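Local structure of proteinase K (Serratia sp., 2B6N) at residues A53-D58 / Y64-C69; Y85-N90 / A234-D239; A112-V117 / D140-A145. The protein probably cleaves peptide bonds as a calcium-binding serine endopeptidase of the subtilase family, the chain here being the catalytic domain of a longer precursor protein. One frame throughout, in Å; residues are numbered along the deposited sequence.

Contact 1: residues A53-D58 / Y64-C69; sequences ASSGYD and YDATDC
Y57 turns the edge of its ring into the face of Y64, a T-shaped pair in which the planes stand at 87° and the centroids are 4.8 Å apart. The CD1-CE1 side does the touching: Y57 CE1 lies 3.5 Å above the Y64 plane, over its centre. Y57 starts out pointing away from the loop; with CG anti to its backbone N (chi1 -160°), the ring comes to one face of Y64, while its OH bonds to N62. Two residues earlier on the strand, S55 OG receives a weak, bent bond from A66 N at 2.9 Å, is joined to D65 OD1 through a water, and also bonds to N44 OD1. D58, whose CB points toward the loop, brings OD2 within 3.1 Å of D65 O. Both are acceptors and no hydrogen bond joins them; the salt bridge of OD2 to R97 and the amides of I60 and D61 at OD1 probably offset the closeness. An outermost strand of the parallel subtilisin-like sheet is here overlaid by the loop that follows it, which leads on to helix 72-81 and the predicted catalytic histidine H72.

Contact 2: residues Y85-N90 / A234-D239; sequences YGVAKN and AALYLD
L236 spreads its two methyl groups against neighbouring residues of the loop 85-90, and this fork makes most of the contact. L236 CD1 meets V87 CG1 at 3.8 Å, the two side chains crossing at about a right angle. L236 CD2 lies 3.9 Å from A88 CB and also rests against the peptide between the two loop residues, with V87 O 3.7 Å away. The preceding residue, A235, adds a plain methyl-to-methyl touch, its CB 4.0 Å from A88 CB. The fork depends on torsions on both sides: L236 holds CG beside its backbone N (chi1 -62°), which brings its end nearer to the loop than its first bond would suggest, and V87 CG1 is anti to the backbone N, aimed at the helix. No hydrogen bond crosses between the segments, and all four residues are buried. In the subtilisin-like fold one partner, 234-239, is the later part of helix 223-240, which carries the predicted nucleophile S224 near its start; the other, 85-90, is the loop joining helix 72-81, with H72 at its start, to strand 92-97. A second shell sets the loop in position. Y24 packs on L236 and its OH bonds to V87 O, while backbone bonds tie V87 to T79 and A88 to I80. K89 runs extended away from the helix, and its NZ bonds to G86 O at 2.9 Å, approaching a lone pair in the carbonyl plane, and also to S83 O and Q3 OE1, a set of three acceptors suited to a charged amine. Beyond L236, about 8 Å between side chains, is the calcium ligand D14; the calcium ion itself is about 11 Å from the side chain of V87.

Contact 3: residues A112-V117 / D140-A145; sequences AGINWV and DDAVNA
A142 O and N115 OD1 are bridged by a single water, which donates to each at 2.7 Å and so carries the polar link between two neighbouring helices. The same carbonyl oxygen, A142 O, is covered by a methyl group, I114 CG2, at 3.3 Å, so water and hydrocarbon share its surroundings. I114 is the main wedge. I114 CG2, anti to the backbone N, reaches over the A142 carbonyl and lies 3.8 Å from A142 CB; the longer branch, with CG1 beside the backbone N (chi1 -65°), carries I114 CD1 to V143 CG2 at 3.8 Å. V143 starts out pointing away from the opposite helix, yet this methyl still meets the isoleucine tip. N115 OD1 passes 3.9 Å from A142 CB. The small methyl of A142 suits the spacing: the short axes run parallel within 11° and approach to 9.2 Å. On the sheet side of the pair, M129 of strand 125-129 touches both I114 and V143. Helices 107-120 and 137-148 flank that strand in chain order, as consecutive beta-alpha-beta connections of the parallel subtilisin-like sheet, while V117 packs on strands 34-39 and 92-97.

Burial and chemistry change together across this subtilisin-like domain. Contact 2, nearest the centre of the chain, joins its segments by aliphatic side-chain contacts, with no hydrogen bond between them; contact 3, also buried but further out, adds one bridging water to its aliphatic core; contact 1, at the sheet margin and only partly buried, combines an aromatic pair with hydroxyl, carboxylate and water interactions. Contacts 1 and 3 belong to one neighbourhood: W116, from helix 107-120, packs its CH2 3.4 Å from G56 CA, on the edge strand, and reaches strand 92-97 as well. Contact 2 touches neither, although its loop leads directly into that same strand, and along the chain it encloses contact 3.

Contact 1: residues A53-D58 / Y64-C69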
loop_
_atom_site.group_PDB
_atom_site.type_symbol
_atom_site.label_atom_id
_atom_site.label_comp_id
_atom_site.label_asym_id
_atom_site.label_seq_id
_atom_site.Cartn_x
_atom_site.Cartn_y
_atom_site.Cartn_z
ATOM N N ALA A 53 -7.197 -11.054 -9.153
ATOM C CA ALA A 53 -5.775 -11.196 -8.855
ATOM C C ALA A 53 -5.118 -12.218 -9.761
ATOM O O ALA A 53 -5.636 -13.326 -9.963
ATOM C CB ALA A 53 -5.543 -11.593 -7.391
ATOM N N SER A 54 -3.947 -11.850 -10.266
ATOM C CA SER A 54 -3.157 -12.750 -11.090
ATOM C C SER A 54 -1.669 -12.546 -10.821
ATOM O O SER A 54 -1.261 -11.556 -10.190
ATOM C CB SER A 54 -3.490 -12.559 -12.577
ATOM O OG SER A 54 -3.128 -11.261 -13.021
ATOM N N SER A 55 -0.854 -13.480 -11.298
ATOM C CA SER A 55 0.600 -13.368 -11.114
ATOM C C SER A 55 1.271 -12.506 -12.170
ATOM O O SER A 55 0.948 -12.595 -13.365
ATOM C CB SER A 55 1.249 -14.746 -11.099
ATOM O OG SER A 55 0.772 -15.524 -10.022
ATOM N N GLY A 56 2.208 -11.668 -11.727
ATOM C CA GLY A 56 3.038 -10.889 -12.634
ATOM C C GLY A 56 4.329 -11.651 -12.904
ATOM O O GLY A 56 4.553 -12.180 -14.007
ATOM N N TYR A 57 5.191 -11.701 -11.904
ATOM C CA TYR A 57 6.428 -12.475 -12.015
ATOM C C TYR A 57 6.931 -12.812 -10.629
ATOM O O TYR A 57 6.692 -12.056 -9.680
ATOM C CB TYR A 57 7.543 -11.722 -12.783
ATOM C CG TYR A 57 8.579 -12.707 -13.281
ATOM C CD1 TYR A 57 8.321 -13.468 -14.414
ATOM C CD2 TYR A 57 9.781 -12.924 -12.594
ATOM C CE1 TYR A 57 9.225 -14.392 -14.883
ATOM C CE2 TYR A 57 10.718 -13.867 -13.062
ATOM C CZ TYR A 57 10.413 -14.603 -14.210
ATOM O OH TYR A 57 11.278 -15.558 -14.705
ATOM N N ASP A 58 7.619 -13.949 -10.525
ATOM C CA ASP A 58 8.212 -14.395 -9.283
ATOM C C ASP A 58 9.740 -14.342 -9.391
ATOM O O ASP A 58 10.345 -15.196 -10.036
ATOM C CB ASP A 58 7.683 -15.802 -8.945
ATOM C CG ASP A 58 8.246 -16.368 -7.639
ATOM O OD1 ASP A 58 9.254 -15.843 -7.119
ATOM O OD2 ASP A 58 7.669 -17.354 -7.131
ATOM N N TYR A 64 6.655 -17.464 -13.545
ATOM C CA TYR A 64 5.486 -16.578 -13.583
ATOM C C TYR A 64 4.434 -16.862 -12.507
ATOM O O TYR A 64 3.335 -16.314 -12.559
ATOM C CB TYR A 64 4.850 -16.595 -14.977
ATOM C CG TYR A 64 5.769 -16.073 -16.040
ATOM C CD1 TYR A 64 6.682 -16.925 -16.679
ATOM C CD2 TYR A 64 5.734 -14.722 -16.423
ATOM C CE1 TYR A 64 7.525 -16.456 -17.663
ATOM C CE2 TYR A 64 6.593 -14.239 -17.402
ATOM C CZ TYR A 64 7.485 -15.111 -18.017
ATOM O OH TYR A 64 8.341 -14.638 -18.991
ATOM N N ASP A 65 4.753 -17.743 -11.560
ATOM C CA ASP A 65 3.783 -18.137 -10.535
ATOM C C ASP A 65 4.075 -17.384 -9.242
ATOM O O ASP A 65 4.838 -17.868 -8.389
ATOM C CB ASP A 65 3.811 -19.661 -10.312
ATOM C CG ASP A 65 2.696 -20.151 -9.377
ATOM O OD1 ASP A 65 1.965 -19.326 -8.782
ATOM O OD2 ASP A 65 2.552 -21.383 -9.231
ATOM N N ALA A 66 3.455 -16.209 -9.105
ATOM C CA ALA A 66 3.676 -15.345 -7.939
ATOM C C ALA A 66 2.708 -15.604 -6.771
ATOM O O ALA A 66 2.296 -14.678 -6.074
ATOM C CB ALA A 66 3.659 -13.869 -8.350
ATOM N N THR A 67 2.352 -16.866 -6.545
ATOM C CA THR A 67 1.571 -17.210 -5.345
ATOM C C THR A 67 2.353 -16.934 -4.053
ATOM O O THR A 67 3.577 -16.927 -4.046
ATOM C CB THR A 67 1.067 -18.674 -5.351
ATOM O OG1 THR A 67 0.170 -18.872 -4.246
ATOM C CG2 THR A 67 2.215 -19.652 -5.238
ATOM N N ASP A 68 1.614 -16.728 -2.968
ATOM C CA ASP A 68 2.141 -16.362 -1.657
ATOM C C ASP A 68 2.337 -17.585 -0.758
ATOM O O ASP A 68 1.397 -18.362 -0.585
ATOM C CB ASP A 68 1.105 -15.439 -1.012
ATOM C CG ASP A 68 1.616 -14.750 0.239
ATOM O OD1 ASP A 68 2.815 -14.860 0.567
ATOM O OD2 ASP A 68 0.785 -14.071 0.877
ATOM N N CYS A 69 3.537 -17.749 -0.198
ATOM C CA CYS A 69 3.793 -18.764 0.846
ATOM C C CYS A 69 4.147 -18.169 2.207
ATOM O O CYS A 69 4.613 -18.880 3.100
ATOM C CB CYS A 69 4.885 -19.759 0.415
ATOM S SG CYS A 69 6.399 -18.960 -0.154
HETATM O O HOH W 1 0.144 -13.060 -7.673
HETATM O O HOH W 2 0.086 -17.932 -11.084
#

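Contact 2: residues Y85-N90 / A234-D239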
loop_
_atom_site.group_PDB
_atom_site.type_symbol
_atom_site.label_atom_id
_atom_site.label_comp_id
_atom_site.label_asym_id
_atom_site.label_seq_id
_atom_site.Cartn_x
_atom_site.Cartn_y
_atom_site.Cartn_z
ATOM N N TYR A 85 -12.238 -6.440 2.687
ATOM C CA TYR A 85 -11.180 -5.731 3.431
ATOM C C TYR A 85 -10.512 -4.617 2.666
ATOM O O TYR A 85 -9.660 -3.921 3.214
ATOM C CB TYR A 85 -10.120 -6.729 3.963
ATOM C CG TYR A 85 -10.809 -7.745 4.814
ATOM C CD1 TYR A 85 -10.972 -9.049 4.371
ATOM C CD2 TYR A 85 -11.380 -7.375 6.041
ATOM C CE1 TYR A 85 -11.682 -9.980 5.151
ATOM C CE2 TYR A 85 -12.094 -8.295 6.812
ATOM C CZ TYR A 85 -12.221 -9.589 6.354
ATOM O OH TYR A 85 -12.917 -10.505 7.098
ATOM N N GLY A 86 -10.927 -4.426 1.413
ATOM C CA GLY A 86 -10.210 -3.537 0.513
ATOM C C GLY A 86 -10.781 -2.155 0.265
ATOM O O GLY A 86 -11.988 -1.929 0.369
ATOM N N VAL A 87 -9.883 -1.238 -0.082
ATOM C CA VAL A 87 -10.218 0.159 -0.418
ATOM C C VAL A 87 -10.891 0.268 -1.799
ATOM O O VAL A 87 -11.902 0.986 -1.962
ATOM C CB VAL A 87 -8.931 1.051 -0.379
ATOM C CG1 VAL A 87 -9.214 2.479 -0.862
ATOM C CG2 VAL A 87 -8.350 1.100 1.030
ATOM N N ALA A 88 -10.319 -0.436 -2.780
ATOM C CA ALA A 88 -10.703 -0.301 -4.193
ATOM C C ALA A 88 -11.201 -1.666 -4.680
ATOM O O ALA A 88 -10.434 -2.492 -5.171
ATOM C CB ALA A 88 -9.504 0.165 -5.025
ATOM N N LYS A 89 -12.500 -1.873 -4.525
ATOM C CA LYS A 89 -13.091 -3.206 -4.563
ATOM C C LYS A 89 -13.228 -3.827 -5.953
ATOM O O LYS A 89 -13.664 -4.982 -6.073
ATOM C CB LYS A 89 -14.427 -3.189 -3.816
ATOM C CG LYS A 89 -14.265 -2.720 -2.340
ATOM C CD LYS A 89 -15.571 -2.770 -1.586
ATOM C CE LYS A 89 -15.399 -2.253 -0.157
ATOM N NZ LYS A 89 -14.577 -3.143 0.739
ATOM N N ASN A 90 -12.856 -3.088 -6.994
ATOM C CA ASN A 90 -12.855 -3.653 -8.354
ATOM C C ASN A 90 -11.524 -3.466 -9.095
ATOM O O ASN A 90 -11.456 -3.600 -10.339
ATOM C CB ASN A 90 -14.008 -3.087 -9.192
ATOM C CG ASN A 90 -14.332 -3.945 -10.400
ATOM O OD1 ASN A 90 -14.559 -3.432 -11.510
ATOM N ND2 ASN A 90 -14.368 -5.254 -10.196
ATOM N N ALA A 234 -5.070 5.768 -4.176
ATOM C CA ALA A 234 -4.534 6.098 -5.525
ATOM C C ALA A 234 -5.361 5.438 -6.639
ATOM O O ALA A 234 -5.714 6.095 -7.631
ATOM C CB ALA A 234 -3.058 5.680 -5.636
ATOM N N ALA A 235 -5.681 4.152 -6.466
ATOM C CA ALA A 235 -6.499 3.421 -7.437
ATOM C C ALA A 235 -7.888 4.024 -7.580
ATOM O O ALA A 235 -8.408 4.106 -8.691
ATOM C CB ALA A 235 -6.610 1.941 -7.080
ATOM N N LEU A 236 -8.495 4.439 -6.467
ATOM C CA LEU A 236 -9.778 5.169 -6.533
ATOM C C LEU A 236 -9.666 6.436 -7.366
ATOM O O LEU A 236 -10.522 6.706 -8.216
ATOM C CB LEU A 236 -10.273 5.558 -5.136
ATOM C CG LEU A 236 -10.597 4.442 -4.138
ATOM C CD1 LEU A 236 -11.138 5.036 -2.835
ATOM C CD2 LEU A 236 -11.590 3.441 -4.704
ATOM N N TYR A 237 -8.611 7.216 -7.121
ATOM C CA TYR A 237 -8.425 8.490 -7.820
ATOM C C TYR A 237 -8.183 8.272 -9.312
ATOM O O TYR A 237 -8.598 9.072 -10.129
ATOM C CB TYR A 237 -7.254 9.289 -7.245
ATOM C CG TYR A 237 -7.411 9.795 -5.819
ATOM C CD1 TYR A 237 -6.376 10.509 -5.229
ATOM C CD2 TYR A 237 -8.563 9.549 -5.062
ATOM C CE1 TYR A 237 -6.474 11.000 -3.926
ATOM C CE2 TYR A 237 -8.680 10.040 -3.738
ATOM C CZ TYR A 237 -7.617 10.762 -3.191
ATOM O OH TYR A 237 -7.654 11.237 -1.903
ATOM N N LEU A 238 -7.499 7.180 -9.656
ATOM C CA LEU A 238 -7.189 6.864 -11.059
ATOM C C LEU A 238 -8.390 6.270 -11.809
ATOM O O LEU A 238 -8.434 6.306 -13.039
ATOM C CB LEU A 238 -5.967 5.945 -11.127
ATOM C CG LEU A 238 -4.598 6.627 -10.950
ATOM C CD1 LEU A 238 -3.487 5.580 -10.690
ATOM C CD2 LEU A 238 -4.247 7.531 -12.147
ATOM N N ASP A 239 -9.341 5.704 -11.067
ATOM C CA ASP A 239 -10.644 5.307 -11.617
ATOM C C ASP A 239 -11.439 6.587 -11.915
ATOM O O ASP A 239 -11.953 6.776 -13.028
ATOM C CB ASP A 239 -11.356 4.415 -10.578
ATOM C CG ASP A 239 -12.774 3.997 -10.971
ATOM O OD1 ASP A 239 -13.283 4.370 -12.052
ATOM O OD2 ASP A 239 -13.397 3.281 -10.159
#

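Contact 3: residues A112-V117 / D140-A145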
loop_
_atom_site.group_PDB
_atom_site.type_symbol
_atom_site.label_atom_id
_atom_site.label_comp_id
_atom_site.label_asym_id
_atom_site.label_seq_id
_atom_site.Cartn_x
_atom_site.Cartn_y
_atom_site.Cartn_z
ATOM N N ALA A 112 14.737 -5.883 -9.476
ATOM C CA ALA A 112 14.152 -6.636 -10.586
ATOM C C ALA A 112 12.627 -6.482 -10.637
ATOM O O ALA A 112 12.069 -6.267 -11.710
ATOM C CB ALA A 112 14.566 -8.133 -10.543
ATOM N N GLY A 113 11.965 -6.584 -9.485
ATOM C CA GLY A 113 10.492 -6.421 -9.408
ATOM C C GLY A 113 10.015 -5.009 -9.764
ATOM O O GLY A 113 8.994 -4.830 -10.452
ATOM N N ILE A 114 10.739 -4.008 -9.275
ATOM C CA ILE A 114 10.423 -2.606 -9.607
ATOM C C ILE A 114 10.502 -2.422 -11.125
ATOM O O ILE A 114 9.578 -1.883 -11.750
ATOM C CB ILE A 114 11.399 -1.628 -8.919
ATOM C CG1 ILE A 114 11.254 -1.694 -7.390
ATOM C CG2 ILE A 114 11.149 -0.193 -9.399
ATOM C CD1 ILE A 114 12.446 -1.101 -6.604
ATOM N N ASN A 115 11.610 -2.879 -11.708
ATOM C CA ASN A 115 11.825 -2.742 -13.138
ATOM C C ASN A 115 10.747 -3.488 -13.891
ATOM O O ASN A 115 10.250 -2.995 -14.900
ATOM C CB ASN A 115 13.214 -3.231 -13.559
ATOM C CG ASN A 115 14.345 -2.326 -13.060
ATOM O OD1 ASN A 115 14.139 -1.154 -12.732
ATOM N ND2 ASN A 115 15.558 -2.871 -13.023
ATOM N N TRP A 116 10.379 -4.674 -13.397
ATOM C CA TRP A 116 9.334 -5.471 -14.044
ATOM C C TRP A 116 8.043 -4.673 -14.167
ATOM O O TRP A 116 7.434 -4.650 -15.236
ATOM C CB TRP A 116 9.088 -6.825 -13.339
ATOM C CG TRP A 116 8.161 -7.716 -14.142
ATOM C CD1 TRP A 116 8.515 -8.623 -15.102
ATOM C CD2 TRP A 116 6.737 -7.723 -14.088
ATOM N NE1 TRP A 116 7.396 -9.225 -15.627
ATOM C CE2 TRP A 116 6.287 -8.681 -15.030
ATOM C CE3 TRP A 116 5.789 -7.018 -13.331
ATOM C CZ2 TRP A 116 4.932 -8.956 -15.229
ATOM C CZ3 TRP A 116 4.431 -7.299 -13.525
ATOM C CH2 TRP A 116 4.024 -8.259 -14.471
ATOM N N VAL A 117 7.621 -4.032 -13.073
ATOM C CA VAL A 117 6.414 -3.174 -13.106
ATOM C C VAL A 117 6.560 -2.047 -14.141
ATOM O O VAL A 117 5.649 -1.834 -14.955
ATOM C CB VAL A 117 6.057 -2.593 -11.702
ATOM C CG1 VAL A 117 4.852 -1.617 -11.790
ATOM C CG2 VAL A 117 5.744 -3.736 -10.712
ATOM N N ASP A 140 16.457 3.345 -4.811
ATOM C CA ASP A 140 15.800 4.636 -5.035
ATOM C C ASP A 140 15.716 5.007 -6.528
ATOM O O ASP A 140 14.688 5.496 -7.003
ATOM C CB ASP A 140 16.519 5.750 -4.259
ATOM C CG ASP A 140 16.601 5.482 -2.759
ATOM O OD1 ASP A 140 15.816 4.670 -2.220
ATOM O OD2 ASP A 140 17.464 6.126 -2.118
ATOM N N ASP A 141 16.809 4.774 -7.258
ATOM C CA ASP A 141 16.838 5.061 -8.692
ATOM C C ASP A 141 15.806 4.245 -9.445
ATOM O O ASP A 141 15.160 4.751 -10.378
ATOM C CB ASP A 141 18.205 4.740 -9.293
ATOM C CG ASP A 141 19.272 5.770 -8.932
ATOM O OD1 ASP A 141 18.943 6.882 -8.449
ATOM O OD2 ASP A 141 20.446 5.419 -9.137
ATOM N N ALA A 142 15.681 2.968 -9.080
ATOM C CA ALA A 142 14.734 2.107 -9.772
ATOM C C ALA A 142 13.306 2.593 -9.522
ATOM O O ALA A 142 12.490 2.601 -10.441
ATOM C CB ALA A 142 14.902 0.628 -9.368
ATOM N N VAL A 143 13.014 2.992 -8.284
ATOM C CA VAL A 143 11.688 3.538 -7.939
ATOM C C VAL A 143 11.409 4.843 -8.696
ATOM O O VAL A 143 10.362 4.998 -9.322
ATOM C CB VAL A 143 11.514 3.781 -6.413
ATOM C CG1 VAL A 143 10.192 4.546 -6.131
ATOM C CG2 VAL A 143 11.514 2.465 -5.662
ATOM N N ASN A 144 12.352 5.770 -8.614
ATOM C CA ASN A 144 12.204 7.080 -9.249
ATOM C C ASN A 144 12.036 6.942 -10.774
ATOM O O ASN A 144 11.204 7.632 -11.373
ATOM C CB ASN A 144 13.396 7.988 -8.913
ATOM C CG ASN A 144 13.409 8.455 -7.469
ATOM O OD1 ASN A 144 12.388 8.490 -6.789
ATOM N ND2 ASN A 144 14.588 8.828 -6.997
ATOM N N ALA A 145 12.780 6.011 -11.380
ATOM C CA ALA A 145 12.643 5.733 -12.807
ATOM C C ALA A 145 11.272 5.151 -13.170
ATOM O O ALA A 145 10.687 5.541 -14.191
ATOM C CB ALA A 145 13.790 4.793 -13.309
HETATM O O HOH W 3 12.784 1.158 -12.704
#